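Local atomic coordinates of probable hydrolase (Pseudomonas aeruginosa, PDB entry 7AL6), a protein that is probably a lipolytic hydrolase of the alpha/beta hydrolase superfamily, although its substrate and physiological role are still unknown. Residues A[32-37]-A[58-63]; A[16-21]-A[64-69]. One frame throughout, in Å; residues are numbered along the deposited sequence.

Interaction 1: A[32-37]-A[58-63]; sequences ALHGWL and LDFAGH
His34 meets Phe60 and His63 where two hallmark loops of the alpha/beta hydrolase fold come together: the His-Gly loop after strand 28-33, which in relatives borders the oxyanion hole, and the DxxGxGxS-type loop after strand 53-58. They illustrate how a buried histidine uses one ring nitrogen to hold a neighbouring loop and the other to brace itself on its own.

Among the polar contacts, the ends of the parallel strands 28-33 and 53-58 are joined by Leu58 N donating to Ala32 O at 3.1 Å. One water bridges Ala32 O and Leu58 O; a second accepts from His34 N and donates to Leu58 O. A chi1 of 59° puts CG of His34 in the crowded position between backbone N and carbonyl carbon, turning the ring across to the other loop. There NE2 accepts a nearly straight bond (175°) from Phe60 N, 3.0 Å away and tilted from the ring plane. At the second nitrogen, ND1 donates in plane to Gly35 O at 2.8 Å, and the two bonds together fix the ring's rotation.

The aromatic contacts are T-shaped for Phe60, whose edge, led by CD2, meets a face of His34 with the planes at 64°. His63 approaches obliquely, its CD2 3.5 Å from His34 CE1.

Apolar packing completes the join: Leu33 and Leu58 lie side by side, and Leu33 CB rests 3.8 Å from Phe60 CZ.

A type II turn from Phe60 to His63 returns the second loop, and His63 ND1 donates to Ala61 O at 2.9 Å from above the carbonyl plane.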
loop_
_atom_site.group_PDB
_atom_site.type_symbol
_atom_site.label_atom_id
_atom_site.label_comp_id
_atom_site.label_asym_id
_atom_site.label_seq_id
_atom_site.Cartn_x
_atom_site.Cartn_y
_atom_site.Cartn_z
ATOM N N ALA A 32 -3.229 27.126 3.380
ATOM C CA ALA A 32 -4.674 27.293 3.302
ATOM C C ALA A 32 -5.366 25.938 3.272
ATOM O O ALA A 32 -5.056 25.078 2.429
ATOM C CB ALA A 32 -5.060 28.116 2.067
ATOM N N LEU A 33 -6.327 25.762 4.178
ATOM C CA LEU A 33 -7.014 24.503 4.404
ATOM C C LEU A 33 -8.520 24.651 4.140
ATOM O O LEU A 33 -9.175 25.551 4.689
ATOM C CB LEU A 33 -6.760 24.039 5.841
ATOM C CG LEU A 33 -5.304 23.963 6.304
ATOM C CD1 LEU A 33 -5.307 23.440 7.743
ATOM C CD2 LEU A 33 -4.533 23.016 5.410
ATOM N N HIS A 34 -9.089 23.720 3.345
ATOM C CA HIS A 34 -10.457 23.831 2.864
ATOM C C HIS A 34 -11.430 23.041 3.755
ATOM O O HIS A 34 -11.052 22.326 4.691
ATOM C CB HIS A 34 -10.550 23.381 1.393
ATOM C CG HIS A 34 -10.104 21.966 1.163
ATOM N ND1 HIS A 34 -10.877 20.887 1.522
ATOM C CD2 HIS A 34 -8.956 21.454 0.637
ATOM C CE1 HIS A 34 -10.221 19.764 1.251
ATOM N NE2 HIS A 34 -9.052 20.082 0.717
ATOM N N GLY A 35 -12.694 23.115 3.384
ATOM C CA GLY A 35 -13.836 22.473 4.048
ATOM C C GLY A 35 -14.004 21.010 3.695
ATOM O O GLY A 35 -13.425 20.553 2.743
ATOM N N TRP A 36 -14.802 20.299 4.466
ATOM C CA TRP A 36 -15.055 18.860 4.248
ATOM C C TRP A 36 -15.675 18.658 2.851
ATOM O O TRP A 36 -16.584 19.399 2.534
ATOM C CB TRP A 36 -15.959 18.378 5.367
ATOM C CG TRP A 36 -16.297 16.929 5.373
ATOM C CD1 TRP A 36 -15.470 15.886 5.621
ATOM C CD2 TRP A 36 -17.612 16.378 5.289
ATOM N NE1 TRP A 36 -16.170 14.720 5.630
ATOM C CE2 TRP A 36 -17.484 14.988 5.405
ATOM C CE3 TRP A 36 -18.873 16.919 5.029
ATOM C CZ2 TRP A 36 -18.578 14.139 5.316
ATOM C CZ3 TRP A 36 -19.952 16.081 4.943
ATOM C CH2 TRP A 36 -19.803 14.709 5.087
ATOM N N LEU A 37 -15.131 17.752 2.038
ATOM C CA LEU A 37 -15.541 17.387 0.649
ATOM C C LEU A 37 -15.251 18.518 -0.346
ATOM O O LEU A 37 -15.649 18.381 -1.454
ATOM C CB LEU A 37 -17.001 16.932 0.557
ATOM C CG LEU A 37 -17.448 15.878 1.559
ATOM C CD1 LEU A 37 -18.879 15.466 1.314
ATOM C CD2 LEU A 37 -16.548 14.671 1.561
ATOM N N LEU A 58 -3.704 23.633 0.062
ATOM C CA LEU A 58 -3.531 22.198 0.156
ATOM C C LEU A 58 -4.841 21.463 -0.052
ATOM O O LEU A 58 -5.875 21.864 0.485
ATOM C CB LEU A 58 -2.988 21.882 1.540
ATOM C CG LEU A 58 -2.539 20.464 1.845
ATOM C CD1 LEU A 58 -1.287 20.124 1.070
ATOM C CD2 LEU A 58 -2.324 20.360 3.382
ATOM N N ASP A 59 -4.757 20.390 -0.799
ATOM C CA ASP A 59 -5.865 19.439 -0.935
ATOM C C ASP A 59 -5.683 18.518 0.265
ATOM O O ASP A 59 -4.638 17.949 0.410
ATOM C CB ASP A 59 -5.844 18.671 -2.255
ATOM C CG ASP A 59 -6.538 19.378 -3.399
ATOM O OD1 ASP A 59 -7.355 20.204 -3.134
ATOM O OD2 ASP A 59 -6.215 19.102 -4.506
ATOM N N PHE A 60 -6.686 18.336 1.099
ATOM C CA PHE A 60 -6.607 17.350 2.189
ATOM C C PHE A 60 -6.604 15.962 1.549
ATOM O O PHE A 60 -7.183 15.745 0.495
ATOM C CB PHE A 60 -7.806 17.452 3.136
ATOM C CG PHE A 60 -7.673 18.463 4.237
ATOM C CD1 PHE A 60 -6.512 18.557 4.965
ATOM C CD2 PHE A 60 -8.715 19.318 4.543
ATOM C CE1 PHE A 60 -6.388 19.484 5.977
ATOM C CE2 PHE A 60 -8.588 20.243 5.563
ATOM C CZ PHE A 60 -7.423 20.326 6.272
ATOM N N ALA A 61 -6.115 14.987 2.287
ATOM C CA ALA A 61 -6.143 13.566 1.910
ATOM C C ALA A 61 -7.588 13.170 1.584
ATOM O O ALA A 61 -8.508 13.560 2.285
ATOM C CB ALA A 61 -5.604 12.740 3.040
ATOM N N GLY A 62 -7.782 12.459 0.484
ATOM C CA GLY A 62 -9.093 11.989 0.014
ATOM C C GLY A 62 -9.926 13.090 -0.614
ATOM O O GLY A 62 -11.070 12.849 -0.859
ATOM N N HIS A 63 -9.353 14.256 -0.871
ATOM C CA HIS A 63 -10.042 15.426 -1.458
ATOM C C HIS A 63 -9.266 15.952 -2.666
ATOM O O HIS A 63 -8.104 15.688 -2.761
ATOM C CB HIS A 63 -10.179 16.572 -0.454
ATOM C CG HIS A 63 -11.025 16.315 0.743
ATOM N ND1 HIS A 63 -10.647 15.499 1.746
ATOM C CD2 HIS A 63 -12.200 16.836 1.124
ATOM C CE1 HIS A 63 -11.558 15.491 2.670
ATOM N NE2 HIS A 63 -12.508 16.293 2.318
HETATM O O HOH W 1 -6.971 24.434 0.415
HETATM O O HOH W 2 -6.833 21.697 3.103
#

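Interaction 2: A[16-21]-A[64-69]; sequences ELAAHL and GHSAHR
Ser66 OG reaches the backbone of strand 16-22 at Ala18, an example of a side-chain hydroxyl inserted between two backbone groups, Ala18 N and Asp59 O, just past the end of strand 53-58. Ala18 N donates to Ser66 OG at 2.7 Å, with an N-H...O angle of 164°. With chi1 at -82°, OG lies beside its own backbone N and anti to the carbonyl carbon, directed into the strand.

This is the tight part of the contact. The hydroxyl sits only 3.2 Å from Leu17 CA, while CD2 of Leu17 curls back to within 3.7 Å of Ser66 CB. On the adjoining residue the methyl of Ala18 points at the loop and packs against His65, CB to C being 3.7 Å.

Toward the start of the strand the grip is looser and rests on backbone. Ala67 N donates to Glu16 O at 3.1 Å, and the methyl of Ala67 lies 3.3 Å from that same oxygen. Both residues are partly exposed. The carboxylate of Glu16 takes no part here: it forms salt bridges with Arg9 of its own chain and with Arg200 of the second subunit, so this side of the contact adjoins a subunit interface.

Ser66 OG is also hydrogen-bonded to Asp59 O, a carbonyl that can only accept. Receiving the N-H of Ala18 and giving its own proton to Asp59, the hydroxyl is satisfied in both roles and relays the sheet pairing where strands 16-22 and 53-58 diverge.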
loop_
_atom_site.group_PDB
_atom_site.type_symbol
_atom_site.label_atom_id
_atom_site.label_comp_id
_atom_site.label_asym_id
_atom_site.label_seq_id
_atom_site.Cartn_x
_atom_site.Cartn_y
_atom_site.Cartn_z
ATOM N N GLU A 16 0.968 11.233 -0.392
ATOM C CA GLU A 16 1.352 12.284 -1.333
ATOM C C GLU A 16 0.158 13.226 -1.473
ATOM O O GLU A 16 -0.890 12.754 -1.818
ATOM C CB GLU A 16 1.731 11.626 -2.637
ATOM C CG GLU A 16 2.622 12.473 -3.455
ATOM C CD GLU A 16 2.959 11.787 -4.749
ATOM O OE1 GLU A 16 3.896 11.017 -4.763
ATOM O OE2 GLU A 16 2.236 12.031 -5.701
ATOM N N LEU A 17 0.325 14.516 -1.244
ATOM C CA LEU A 17 -0.790 15.474 -1.319
ATOM C C LEU A 17 -0.564 16.421 -2.480
ATOM O O LEU A 17 0.543 16.553 -2.918
ATOM C CB LEU A 17 -0.892 16.282 -0.027
ATOM C CG LEU A 17 -1.095 15.490 1.251
ATOM C CD1 LEU A 17 -1.115 16.421 2.434
ATOM C CD2 LEU A 17 -2.355 14.666 1.187
ATOM N N ALA A 18 -1.634 16.989 -2.976
ATOM C CA ALA A 18 -1.569 18.014 -4.003
ATOM C C ALA A 18 -1.772 19.391 -3.392
ATOM O O ALA A 18 -2.494 19.546 -2.397
ATOM C CB ALA A 18 -2.639 17.768 -5.074
ATOM N N ALA A 19 -1.162 20.398 -4.014
ATOM C CA ALA A 19 -1.353 21.778 -3.577
ATOM C C ALA A 19 -1.218 22.740 -4.750
ATOM O O ALA A 19 -0.463 22.491 -5.699
ATOM C CB ALA A 19 -0.340 22.191 -2.526
ATOM N N HIS A 20 -1.960 23.842 -4.675
ATOM C CA HIS A 20 -1.801 24.976 -5.572
ATOM C C HIS A 20 -1.032 26.057 -4.832
ATOM O O HIS A 20 -1.330 26.358 -3.670
ATOM C CB HIS A 20 -3.155 25.515 -6.065
ATOM C CG HIS A 20 -3.032 26.388 -7.283
ATOM N ND1 HIS A 20 -2.958 25.871 -8.559
ATOM C CD2 HIS A 20 -2.893 27.730 -7.414
ATOM C CE1 HIS A 20 -2.812 26.864 -9.426
ATOM N NE2 HIS A 20 -2.746 27.997 -8.754
ATOM N N LEU A 21 -0.051 26.644 -5.495
ATOM C CA LEU A 21 0.862 27.638 -4.897
ATOM C C LEU A 21 0.466 29.051 -5.323
ATOM O O LEU A 21 0.380 29.283 -6.509
ATOM C CB LEU A 21 2.281 27.321 -5.350
ATOM C CG LEU A 21 2.796 25.937 -4.991
ATOM C CD1 LEU A 21 4.234 25.773 -5.427
ATOM C CD2 LEU A 21 2.649 25.664 -3.513
ATOM N N GLY A 64 -9.945 16.637 -3.572
ATOM C CA GLY A 64 -9.313 17.298 -4.716
ATOM C C GLY A 64 -8.438 16.337 -5.487
ATOM O O GLY A 64 -8.892 15.295 -5.896
ATOM N N HIS A 65 -7.187 16.696 -5.629
ATOM C CA HIS A 65 -6.224 15.838 -6.335
ATOM C C HIS A 65 -5.219 15.150 -5.403
ATOM O O HIS A 65 -4.257 14.517 -5.883
ATOM C CB HIS A 65 -5.508 16.668 -7.414
ATOM C CG HIS A 65 -6.416 17.057 -8.552
ATOM N ND1 HIS A 65 -6.088 18.009 -9.490
ATOM C CD2 HIS A 65 -7.665 16.634 -8.867
ATOM C CE1 HIS A 65 -7.091 18.141 -10.345
ATOM N NE2 HIS A 65 -8.062 17.320 -9.984
ATOM N N SER A 66 -5.419 15.228 -4.087
ATOM C CA SER A 66 -4.516 14.556 -3.159
ATOM C C SER A 66 -4.808 13.060 -3.158
ATOM O O SER A 66 -5.929 12.630 -3.391
ATOM C CB SER A 66 -4.658 15.133 -1.733
ATOM O OG SER A 66 -3.889 16.327 -1.621
ATOM N N ALA A 67 -3.808 12.270 -2.813
ATOM C CA ALA A 67 -4.051 10.842 -2.726
ATOM C C ALA A 67 -5.065 10.527 -1.638
ATOM O O ALA A 67 -5.207 11.262 -0.658
ATOM C CB ALA A 67 -2.737 10.119 -2.449
ATOM N N HIS A 68 -5.785 9.424 -1.834
ATOM C CA HIS A 68 -6.489 8.757 -0.753
ATOM C C HIS A 68 -5.486 8.121 0.208
ATOM O O HIS A 68 -4.400 7.695 -0.182
ATOM C CB HIS A 68 -7.423 7.667 -1.292
ATOM C CG HIS A 68 -8.439 8.164 -2.250
ATOM N ND1 HIS A 68 -9.261 9.233 -1.969
ATOM C CD2 HIS A 68 -8.734 7.775 -3.512
ATOM C CE1 HIS A 68 -10.035 9.468 -3.010
ATOM N NE2 HIS A 68 -9.732 8.599 -3.958
ATOM N N ARG A 69 -5.859 8.063 1.476
ATOM C CA ARG A 69 -5.024 7.399 2.468
ATOM C C ARG A 69 -4.920 5.904 2.173
ATOM O O ARG A 69 -5.813 5.307 1.569
ATOM C CB ARG A 69 -5.609 7.574 3.871
ATOM C CG ARG A 69 -5.713 9.030 4.370
ATOM C CD ARG A 69 -5.873 9.056 5.901
ATOM N NE ARG A 69 -6.112 10.398 6.405
ATOM C CZ ARG A 69 -5.199 11.364 6.396
ATOM N NH1 ARG A 69 -3.991 11.128 5.931
ATOM N NH2 ARG A 69 -5.499 12.563 6.867
#

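Overall arrangement
Interactions 1 and 2 are centred about 8 Å apart beside the C-terminal ends of strands 28-33 and 53-58, where the antiparallel strand 16-22 begins; strands 16-22, 53-58 and 28-33 lie in that order across one mixed sheet. Along the chain the order is 16-21, 32-37, 58-63 and 64-69, so interaction 2 encloses interaction 1. The last two segments are consecutive pieces of one loop before helix 77-91, and Asp59 joins them: its OD2 lies 2.8 Å from His65 N, a probable hydrogen bond. The loop is thus held on one flank by the His-Gly loop, close to the presumed catalytic residues, and on the other by an antiparallel strand next to the subunit interface.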